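Long-range contacts in metalloprotease stcE (Escherichia coli, PDB 4DNY), which is a secreted zinc metalloprotease of the metzincin class that cleaves mucin-type O-linked glycoproteins, and so probably aids adhesion and immune evasion by enterohemorrhagic E. coli: residues A[22-28]-A[52-58]; A[71-77]-A[112-117]; A[95-100]-A[117-122]. One frame throughout, in Å; residues are numbered along the deposited sequence. Where two conformers were deposited one is given.

Contact 1 (A[22-28]-A[52-58]); sequences NGTKKII and NALVEIH
Main-chain bonds join K26 and I28 to L54, E56 and H58 in a parallel ladder, with K26 N to L54 O at 2.9 Å among its rungs. Ahead of the strands side chains join the main chain in the bonding. N22 OD1 accepts from T24 N, an Asx turn, and also from the T24 hydroxyl at OG1, 2.6 Å away in the carbonyl plane. T24 OG1 in turn receives A53 N at 2.9 Å. This pairing of 25-28 with 54-58 forms one border of the mixed five-stranded sheet in the beta-sandwich domain, and helices 31-35 and 43-49 lie on the face that carries I28, V55 and I57. Branched aliphatics suit that face: I28 CD1 meets V55 CG1 at 3.7 Å. On the other face, beside L54 and I27, sits a charged pair. K25, extended with its CG opposite the backbone N (chi1 -178°), brings NZ to E56 OE1 at 2.9 Å, a salt bridge with weak hydrogen-bond geometry; R82 is a second partner of OE1. E56 OE2 offers its anti lone pair to H58 NE2, 2.6 Å away and in the imidazole plane, which fixes the rotation of the histidine ring, while I27 CG2 lies over one face of that ring.

Contact 2 (A[71-77]-A[112-117]); sequences PQGPDLE and YVNGQW
The ring of Y112 is the chief bump here, pushed into a hollow that the 71-77 loop makes by curling round it. L76 forms one wall: its CB sits over a ring face, 3.9 Å from the centroid, in a CH-pi contact offset toward the rim. The backbone N of Q116 lies over the opposite face, so the phenol is held flat between the loop and its own hairpin. At the far end of the ring the hydroxyl reaches the mouth of the hollow. There Y112 OH donates to Q72 OE1 at 2.8 Å, from above the amide plane, and accepts from G73 N at 3.2 Å. A bend at chi2 (-74°) folds the Q72 amide back to this hydroxyl, its NE2 passing the indole edge of W117 with the two planes nearly perpendicular. G73 suits the turn because its backbone angles would press a CB against the preceding carbonyl. W117 fills a second recess beside P71, NE1 donating to P71 O at 2.7 Å in the indole plane. Beyond the rings, E77 reaches the type I' turn of the 113-116 hairpin, where its OE2 takes N114 N at 2.7 Å on the syn lone pair. Phenol, indole and carboxylate each spend a polar end on the loop or hairpin, mostly on backbone groups, and these directional bonds fix how the loop sits against the hairpin.

Contact 3 (A[95-100]-A[117-122]); sequences YGDRKV and WFRSGE
Y95 and E122 approach from opposite directions, E122 OE2 at the edge of the phenol ring and the carboxylate within 4° of the ring plane. Y95 OH donates to E122 OE2 at 2.6 Å, the acceptor using its syn lone pair, and this short bond is the tight centre of the contact. Close by, Y95 CD1 rests 4.1 Å from W117 CB. R98 CB lies over one face of the Y95 ring. Tyrosine suits this place because its ring packs edge-to-face with F110 of the neighbouring sheet while its hydroxyl reaches the charged group of R98, R119 and E122. The two segments belong to different layers of the beta-sandwich: 95-100 holds the type II' turn and the start of strand 98-102 in the three-stranded sheet, and 117-119 lies on an outermost strand of the five-stranded one, so side chains rather than backbone bonds join them. V100 packs on R119, V100 CG1 3.8 Å from R119 CD and CG2 over one face of the guanidinium. R119 bends at chi3 (72°) to turn its head toward E122, a salt bridge internal to 117-122, and its NE gives a weak bond to Y95 OH at 3.3 Å. Toward solvent the links lengthen: R98 NH1 to E122 OE2, 3.4 Å, is a salt bridge with weak hydrogen-bond geometry. The two arginines would probably favour the charged form of E122. Nearer the 95-98 turn, a single water spans the gap, donating to Y95 O and W117 O.

Overall arrangement
Along the chain contact 1 closes before the other two open, whereas the segments of contacts 2 and 3 alternate. Contact 1 lies at one border of the five-stranded sheet, where 25-28 is outermost; contacts 2 and 3 both use strand 116-119 at the other border. The centres of contacts 1 and 2 are about 16 Å apart; contacts 1 and 3, with centres about 18 Å apart, lie on opposite sides of the chain's centre. Contacts 2 and 3, with centres about 12 Å apart, touch and share W117. Strands 54-60, 80-86 and 107-113 bridge the borders, so one border of the sheet is made by strand pairing, while the other meets the 71-77 loop and the three-stranded sheet.

Contact 1 (A[22-28]-A[52-58])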
loop_
_atom_site.group_PDB
_atom_site.type_symbol
_atom_site.label_atom_id
_atom_site.label_comp_id
_atom_site.label_asym_id
_atom_site.label_seq_id
_atom_site.Cartn_x
_atom_site.Cartn_y
_atom_site.Cartn_z
ATOM N N ASN A 22 12.857 -4.750 -8.582
ATOM C CA ASN A 22 12.763 -5.020 -10.019
ATOM C C ASN A 22 11.446 -4.496 -10.561
ATOM O O ASN A 22 10.731 -3.862 -9.819
ATOM C CB ASN A 22 12.997 -6.496 -10.338
ATOM C CG ASN A 22 11.967 -7.421 -9.723
ATOM O OD1 ASN A 22 10.846 -7.079 -9.527
ATOM N ND2 ASN A 22 12.393 -8.632 -9.425
ATOM N N GLY A 23 11.158 -4.788 -11.839
ATOM C CA GLY A 23 9.932 -4.345 -12.495
ATOM C C GLY A 23 8.694 -5.172 -12.331
ATOM O O GLY A 23 7.748 -5.039 -13.125
ATOM N N THR A 24 8.697 -6.126 -11.430
ATOM C CA THR A 24 7.464 -6.890 -11.165
ATOM C C THR A 24 6.516 -6.025 -10.349
ATOM O O THR A 24 6.816 -5.659 -9.185
ATOM C CB THR A 24 7.768 -8.261 -10.475
ATOM O OG1 THR A 24 8.452 -8.075 -9.238
ATOM C CG2 THR A 24 8.632 -9.136 -11.429
ATOM N N LYS A 25 5.419 -5.599 -10.960
ATOM C CA LYS A 25 4.527 -4.642 -10.345
ATOM C C LYS A 25 3.136 -5.142 -10.453
ATOM O O LYS A 25 2.643 -5.431 -11.545
ATOM C CB LYS A 25 4.611 -3.333 -11.121
ATOM C CG LYS A 25 3.752 -2.231 -10.539
ATOM C CD LYS A 25 3.713 -1.117 -11.508
ATOM C CE LYS A 25 3.124 0.099 -10.972
ATOM N NZ LYS A 25 3.284 1.237 -11.895
ATOM N N LYS A 26 2.418 -5.227 -9.342
ATOM C CA LYS A 26 0.990 -5.554 -9.304
ATOM C C LYS A 26 0.182 -4.337 -9.126
ATOM O O LYS A 26 0.338 -3.625 -8.175
ATOM C CB LYS A 26 0.725 -6.516 -8.149
ATOM C CG LYS A 26 -0.741 -6.662 -7.800
ATOM C CD LYS A 26 -1.574 -7.435 -8.838
ATOM C CE LYS A 26 -3.071 -7.445 -8.445
ATOM N NZ LYS A 26 -3.935 -8.259 -9.354
ATOM N N ILE A 27 -0.773 -4.118 -10.039
ATOM C CA ILE A 27 -1.717 -3.002 -9.874
ATOM C C ILE A 27 -3.033 -3.531 -9.348
ATOM O O ILE A 27 -3.560 -4.497 -9.851
ATOM C CB ILE A 27 -1.986 -2.285 -11.231
ATOM C CG1 ILE A 27 -0.740 -1.568 -11.689
ATOM C CG2 ILE A 27 -3.138 -1.309 -11.136
ATOM C CD1 ILE A 27 0.237 -2.486 -12.232
ATOM N N ILE A 28 -3.584 -2.874 -8.316
ATOM C CA ILE A 28 -4.885 -3.204 -7.779
ATOM C C ILE A 28 -5.746 -2.081 -8.138
ATOM O O ILE A 28 -5.569 -0.992 -7.673
ATOM C CB ILE A 28 -4.792 -3.401 -6.202
ATOM C CG1 ILE A 28 -3.993 -4.653 -5.899
ATOM C CG2 ILE A 28 -6.222 -3.368 -5.569
ATOM C CD1 ILE A 28 -3.720 -4.906 -4.438
ATOM N N ASN A 52 5.813 -10.034 -6.502
ATOM C CA ASN A 52 6.036 -8.691 -7.016
ATOM C C ASN A 52 6.856 -7.845 -6.081
ATOM O O ASN A 52 6.672 -7.929 -4.866
ATOM C CB ASN A 52 4.689 -7.985 -7.235
ATOM C CG ASN A 52 3.875 -8.641 -8.353
ATOM O OD1 ASN A 52 4.105 -8.351 -9.516
ATOM N ND2 ASN A 52 2.937 -9.519 -8.005
ATOM N N ALA A 53 7.687 -6.988 -6.661
ATOM C CA ALA A 53 8.500 -6.020 -5.908
ATOM C C ALA A 53 7.694 -4.850 -5.400
ATOM O O ALA A 53 8.031 -4.216 -4.399
ATOM C CB ALA A 53 9.600 -5.475 -6.811
ATOM N N LEU A 54 6.623 -4.525 -6.103
ATOM C CA LEU A 54 5.752 -3.393 -5.787
ATOM C C LEU A 54 4.307 -3.703 -6.048
ATOM O O LEU A 54 3.952 -4.310 -7.096
ATOM C CB LEU A 54 6.224 -2.174 -6.576
ATOM C CG LEU A 54 5.541 -0.810 -6.138
ATOM C CD1 LEU A 54 6.541 0.325 -6.180
ATOM C CD2 LEU A 54 4.402 -0.634 -7.029
ATOM N N VAL A 55 3.440 -3.272 -5.121
ATOM C CA VAL A 55 1.977 -3.283 -5.332
ATOM C C VAL A 55 1.554 -1.836 -5.415
ATOM O O VAL A 55 1.918 -1.028 -4.524
ATOM C CB VAL A 55 1.241 -3.990 -4.206
ATOM C CG1 VAL A 55 -0.275 -3.674 -4.231
ATOM C CG2 VAL A 55 1.469 -5.544 -4.259
ATOM N N GLU A 56 0.763 -1.477 -6.426
ATOM C CA GLU A 56 0.285 -0.097 -6.627
ATOM C C GLU A 56 -1.251 -0.156 -6.608
ATOM O O GLU A 56 -1.850 -0.826 -7.466
ATOM C CB GLU A 56 0.795 0.487 -7.947
ATOM C CG GLU A 56 0.245 1.886 -8.191
ATOM C CD GLU A 56 0.970 2.636 -9.325
ATOM O OE1 GLU A 56 2.193 2.518 -9.478
ATOM O OE2 GLU A 56 0.310 3.348 -10.029
ATOM N N ILE A 57 -1.836 0.531 -5.645
ATOM C CA ILE A 57 -3.269 0.511 -5.416
ATOM C C ILE A 57 -3.883 1.786 -5.888
ATOM O O ILE A 57 -3.428 2.885 -5.538
ATOM C CB ILE A 57 -3.531 0.344 -3.910
ATOM C CG1 ILE A 57 -3.091 -1.040 -3.457
ATOM C CG2 ILE A 57 -5.042 0.629 -3.537
ATOM C CD1 ILE A 57 -2.919 -1.187 -1.898
ATOM N N HIS A 58 -4.899 1.650 -6.738
ATOM C CA HIS A 58 -5.639 2.824 -7.266
ATOM C C HIS A 58 -7.053 2.789 -6.735
ATOM O O HIS A 58 -7.857 1.955 -7.156
ATOM C CB HIS A 58 -5.724 2.744 -8.774
ATOM C CG HIS A 58 -4.424 2.922 -9.470
ATOM N ND1 HIS A 58 -4.302 2.712 -10.837
ATOM C CD2 HIS A 58 -3.166 3.101 -8.991
ATOM C CE1 HIS A 58 -3.031 2.927 -11.161
ATOM N NE2 HIS A 58 -2.311 3.151 -10.064
HETATM O O HOH W 1 1.774 4.219 -12.098
#

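Contact 2 (A[71-77]-A[112-117])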
loop_
_atom_site.group_PDB
_atom_site.type_symbol
_atom_site.label_atom_id
_atom_site.label_comp_id
_atom_site.label_asym_id
_atom_site.label_seq_id
_atom_site.Cartn_x
_atom_site.Cartn_y
_atom_site.Cartn_z
ATOM N N PRO A 71 0.475 -5.102 5.448
ATOM C CA PRO A 71 0.845 -6.330 6.174
ATOM C C PRO A 71 2.178 -6.226 6.911
ATOM O O PRO A 71 3.005 -5.346 6.604
ATOM C CB PRO A 71 0.896 -7.346 5.063
ATOM C CG PRO A 71 1.342 -6.549 3.810
ATOM C CD PRO A 71 0.649 -5.245 3.987
ATOM N N GLN A 72 2.428 -7.164 7.842
ATOM C CA GLN A 72 3.705 -7.301 8.482
ATOM C C GLN A 72 4.213 -8.713 8.242
ATOM O O GLN A 72 3.429 -9.637 8.116
ATOM C CB GLN A 72 3.592 -7.069 9.988
ATOM C CG GLN A 72 3.197 -5.672 10.397
ATOM C CD GLN A 72 4.327 -4.654 10.228
ATOM O OE1 GLN A 72 5.486 -4.961 10.499
ATOM N NE2 GLN A 72 3.967 -3.435 9.894
ATOM N N GLY A 73 5.534 -8.870 8.203
ATOM C CA GLY A 73 6.141 -10.193 8.115
ATOM C C GLY A 73 7.479 -10.155 7.462
ATOM O O GLY A 73 7.814 -9.235 6.698
ATOM N N PRO A 74 8.260 -11.193 7.708
ATOM C CA PRO A 74 9.613 -11.258 7.233
ATOM C C PRO A 74 9.777 -11.167 5.710
ATOM O O PRO A 74 10.698 -10.481 5.225
ATOM C CB PRO A 74 10.093 -12.635 7.744
ATOM C CG PRO A 74 9.198 -13.010 8.814
ATOM C CD PRO A 74 7.899 -12.325 8.599
ATOM N N ASP A 75 8.888 -11.822 4.965
ATOM C CA ASP A 75 9.016 -11.910 3.534
ATOM C C ASP A 75 8.739 -10.599 2.797
ATOM O O ASP A 75 8.847 -10.543 1.566
ATOM C CB ASP A 75 8.147 -13.052 2.974
ATOM C CG ASP A 75 6.667 -12.899 3.280
ATOM O OD1 ASP A 75 6.258 -12.066 4.110
ATOM O OD2 ASP A 75 5.909 -13.670 2.667
ATOM N N LEU A 76 8.408 -9.552 3.558
ATOM C CA LEU A 76 8.135 -8.202 2.970
ATOM C C LEU A 76 9.400 -7.341 2.841
ATOM O O LEU A 76 9.354 -6.209 2.373
ATOM C CB LEU A 76 7.109 -7.469 3.831
ATOM C CG LEU A 76 5.678 -8.032 3.898
ATOM C CD1 LEU A 76 4.870 -7.385 4.988
ATOM C CD2 LEU A 76 4.961 -7.978 2.541
ATOM N N GLU A 77 10.534 -7.863 3.246
ATOM C CA GLU A 77 11.775 -7.132 3.207
ATOM C C GLU A 77 12.055 -6.524 1.831
ATOM O O GLU A 77 12.107 -7.230 0.816
ATOM C CB GLU A 77 12.906 -8.047 3.623
ATOM C CG GLU A 77 14.103 -7.407 4.073
ATOM C CD GLU A 77 13.929 -6.417 5.227
ATOM O OE1 GLU A 77 13.007 -6.560 6.115
ATOM O OE2 GLU A 77 14.677 -5.488 5.113
ATOM N N TYR A 112 9.369 -1.429 3.064
ATOM C CA TYR A 112 9.561 -2.188 4.282
ATOM C C TYR A 112 11.070 -2.483 4.425
ATOM O O TYR A 112 11.661 -3.081 3.536
ATOM C CB TYR A 112 8.792 -3.499 4.166
ATOM C CG TYR A 112 8.493 -4.202 5.451
ATOM C CD1 TYR A 112 7.447 -3.799 6.257
ATOM C CD2 TYR A 112 9.171 -5.360 5.793
ATOM C CE1 TYR A 112 7.103 -4.452 7.392
ATOM C CE2 TYR A 112 8.806 -6.067 6.951
ATOM C CZ TYR A 112 7.753 -5.607 7.731
ATOM O OH TYR A 112 7.371 -6.326 8.874
ATOM N N VAL A 113 11.673 -2.010 5.500
ATOM C CA VAL A 113 13.098 -2.197 5.731
ATOM C C VAL A 113 13.295 -2.739 7.142
ATOM O O VAL A 113 12.925 -2.063 8.138
ATOM C CB VAL A 113 13.898 -0.896 5.536
ATOM C CG1 VAL A 113 15.361 -1.157 5.691
ATOM C CG2 VAL A 113 13.586 -0.319 4.124
ATOM N N ASN A 114 13.929 -3.897 7.212
ATOM C CA ASN A 114 14.259 -4.552 8.489
ATOM C C ASN A 114 13.082 -4.593 9.441
ATOM O O ASN A 114 13.221 -4.240 10.646
ATOM C CB ASN A 114 15.480 -3.963 9.142
ATOM C CG ASN A 114 16.020 -4.828 10.245
ATOM O OD1 ASN A 114 15.957 -6.073 10.173
ATOM N ND2 ASN A 114 16.527 -4.219 11.329
ATOM N N GLY A 115 11.914 -4.973 8.892
ATOM C CA GLY A 115 10.747 -5.252 9.732
ATOM C C GLY A 115 9.813 -4.083 9.985
ATOM O O GLY A 115 8.889 -4.171 10.802
ATOM N N GLN A 116 10.019 -2.947 9.306
ATOM C CA GLN A 116 9.196 -1.755 9.505
ATOM C C GLN A 116 8.892 -1.062 8.157
ATOM O O GLN A 116 9.770 -0.874 7.345
ATOM C CB GLN A 116 9.908 -0.778 10.427
ATOM C CG GLN A 116 9.078 0.450 10.856
ATOM C CD GLN A 116 9.830 1.356 11.793
ATOM O OE1 GLN A 116 10.114 1.013 12.931
ATOM N NE2 GLN A 116 10.214 2.529 11.278
ATOM N N TRP A 117 7.645 -0.583 7.998
ATOM C CA TRP A 117 7.291 0.238 6.883
ATOM C C TRP A 117 7.792 1.670 7.071
ATOM O O TRP A 117 7.636 2.260 8.176
ATOM C CB TRP A 117 5.760 0.316 6.691
ATOM C CG TRP A 117 5.161 -0.942 6.154
ATOM C CD1 TRP A 117 4.469 -1.854 6.855
ATOM C CD2 TRP A 117 5.291 -1.442 4.819
ATOM N NE1 TRP A 117 4.107 -2.906 6.029
ATOM C CE2 TRP A 117 4.590 -2.655 4.760
ATOM C CE3 TRP A 117 5.923 -0.959 3.626
ATOM C CZ2 TRP A 117 4.543 -3.425 3.593
ATOM C CZ3 TRP A 117 5.861 -1.692 2.479
ATOM C CH2 TRP A 117 5.145 -2.929 2.466
HETATM O O HOH W 2 5.680 -1.168 10.246
#

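Contact 3 (A[95-100]-A[117-122])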
loop_
_atom_site.group_PDB
_atom_site.type_symbol
_atom_site.label_atom_id
_atom_site.label_comp_id
_atom_site.label_asym_id
_atom_site.label_seq_id
_atom_site.Cartn_x
_atom_site.Cartn_y
_atom_site.Cartn_z
ATOM N N TYR A 95 0.004 1.526 8.986
ATOM C CA TYR A 95 1.287 0.925 8.734
ATOM C C TYR A 95 2.079 0.879 10.045
ATOM O O TYR A 95 2.518 1.902 10.545
ATOM C CB TYR A 95 2.031 1.645 7.606
ATOM C CG TYR A 95 2.341 3.092 7.806
ATOM C CD1 TYR A 95 3.647 3.539 7.972
ATOM C CD2 TYR A 95 1.322 4.051 7.778
ATOM C CE1 TYR A 95 3.921 4.900 8.109
ATOM C CE2 TYR A 95 1.579 5.379 7.870
ATOM C CZ TYR A 95 2.872 5.837 8.080
ATOM O OH TYR A 95 3.201 7.173 8.171
ATOM N N GLY A 96 2.273 -0.332 10.574
ATOM C CA GLY A 96 2.830 -0.470 11.931
ATOM C C GLY A 96 1.988 0.249 12.960
ATOM O O GLY A 96 0.783 0.045 13.004
ATOM N N ASP A 97 2.622 1.092 13.772
ATOM C CA ASP A 97 1.962 1.891 14.811
ATOM C C ASP A 97 1.480 3.233 14.276
ATOM O O ASP A 97 0.931 4.042 15.036
ATOM C CB ASP A 97 2.962 2.181 15.957
ATOM C CG ASP A 97 3.311 0.941 16.775
ATOM O OD1 ASP A 97 2.506 -0.009 16.766
ATOM O OD2 ASP A 97 4.399 0.938 17.377
ATOM N N ARG A 98 1.687 3.479 12.968
ATOM C CA ARG A 98 1.352 4.767 12.329
ATOM C C ARG A 98 0.159 4.659 11.407
ATOM O O ARG A 98 -0.256 3.587 11.043
ATOM C CB ARG A 98 2.566 5.304 11.587
ATOM C CG ARG A 98 3.768 5.552 12.535
ATOM C CD ARG A 98 4.866 6.327 11.855
ATOM N NE ARG A 98 6.053 6.357 12.706
ATOM C CZ ARG A 98 7.073 7.212 12.589
ATOM N NH1 ARG A 98 7.067 8.147 11.640
ATOM N NH2 ARG A 98 8.114 7.151 13.434
ATOM N N LYS A 99 -0.395 5.803 11.072
ATOM C CA LYS A 99 -1.456 5.885 10.083
ATOM C C LYS A 99 -1.315 7.242 9.342
ATOM O O LYS A 99 -0.705 8.192 9.856
ATOM C CB LYS A 99 -2.825 5.752 10.732
ATOM C CG LYS A 99 -3.175 6.854 11.656
ATOM C CD LYS A 99 -4.554 6.622 12.265
ATOM C CE LYS A 99 -4.882 7.544 13.435
ATOM N NZ LYS A 99 -4.671 8.989 13.194
ATOM N N VAL A 100 -1.867 7.276 8.129
ATOM C CA VAL A 100 -1.826 8.467 7.307
ATOM C C VAL A 100 -3.113 8.510 6.505
ATOM O O VAL A 100 -3.675 7.469 6.118
ATOM C CB VAL A 100 -0.585 8.484 6.389
ATOM C CG1 VAL A 100 -0.567 7.266 5.390
ATOM C CG2 VAL A 100 -0.483 9.828 5.620
ATOM N N TRP A 117 7.645 -0.583 7.998
ATOM C CA TRP A 117 7.291 0.238 6.883
ATOM C C TRP A 117 7.792 1.670 7.071
ATOM O O TRP A 117 7.636 2.260 8.176
ATOM C CB TRP A 117 5.760 0.316 6.691
ATOM C CG TRP A 117 5.161 -0.942 6.154
ATOM C CD1 TRP A 117 4.469 -1.854 6.855
ATOM C CD2 TRP A 117 5.291 -1.442 4.819
ATOM N NE1 TRP A 117 4.107 -2.906 6.029
ATOM C CE2 TRP A 117 4.590 -2.655 4.760
ATOM C CE3 TRP A 117 5.923 -0.959 3.626
ATOM C CZ2 TRP A 117 4.543 -3.425 3.593
ATOM C CZ3 TRP A 117 5.861 -1.692 2.479
ATOM C CH2 TRP A 117 5.145 -2.929 2.466
ATOM N N PHE A 118 8.396 2.239 6.030
ATOM C CA PHE A 118 8.778 3.628 5.956
ATOM C C PHE A 118 7.932 4.308 4.878
ATOM O O PHE A 118 7.852 3.814 3.773
ATOM C CB PHE A 118 10.257 3.764 5.621
ATOM C CG PHE A 118 11.138 3.306 6.724
ATOM C CD1 PHE A 118 11.638 4.208 7.637
ATOM C CD2 PHE A 118 11.446 1.974 6.865
ATOM C CE1 PHE A 118 12.427 3.765 8.695
ATOM C CE2 PHE A 118 12.216 1.538 7.960
ATOM C CZ PHE A 118 12.702 2.445 8.833
ATOM N N ARG A 119 7.336 5.438 5.204
ATOM C CA ARG A 119 6.591 6.248 4.266
ATOM C C ARG A 119 7.470 7.359 3.704
ATOM O O ARG A 119 8.098 8.117 4.427
ATOM C CB ARG A 119 5.332 6.830 4.943
ATOM C CG ARG A 119 4.405 7.512 3.955
ATOM C CD ARG A 119 3.124 8.020 4.639
ATOM N NE ARG A 119 3.327 9.156 5.491
ATOM C CZ ARG A 119 3.493 10.393 4.991
ATOM N NH1 ARG A 119 3.467 10.594 3.659
ATOM N NH2 ARG A 119 3.663 11.414 5.789
ATOM N N SER A 120 7.506 7.454 2.387
ATOM C CA SER A 120 8.229 8.520 1.694
ATOM C C SER A 120 7.711 9.868 2.108
ATOM O O SER A 120 6.530 10.139 2.036
ATOM C CB SER A 120 8.093 8.327 0.201
ATOM O OG SER A 120 8.815 9.339 -0.493
ATOM N N GLY A 121 8.619 10.703 2.610
ATOM C CA GLY A 121 8.243 12.050 3.049
ATOM C C GLY A 121 7.891 12.168 4.519
ATOM O O GLY A 121 7.577 13.272 4.995
ATOM N N GLU A 122 7.959 11.065 5.249
ATOM C CA GLU A 122 7.642 11.055 6.681
ATOM C C GLU A 122 8.507 12.028 7.516
ATOM O O GLU A 122 7.984 12.711 8.389
ATOM C CB GLU A 122 7.810 9.655 7.273
ATOM C CG GLU A 122 7.192 9.549 8.620
ATOM C CD GLU A 122 5.789 9.032 8.532
ATOM O OE1 GLU A 122 4.836 9.856 8.482
ATOM O OE2 GLU A 122 5.682 7.809 8.509
HETATM O O HOH W 3 5.607 1.856 10.488
#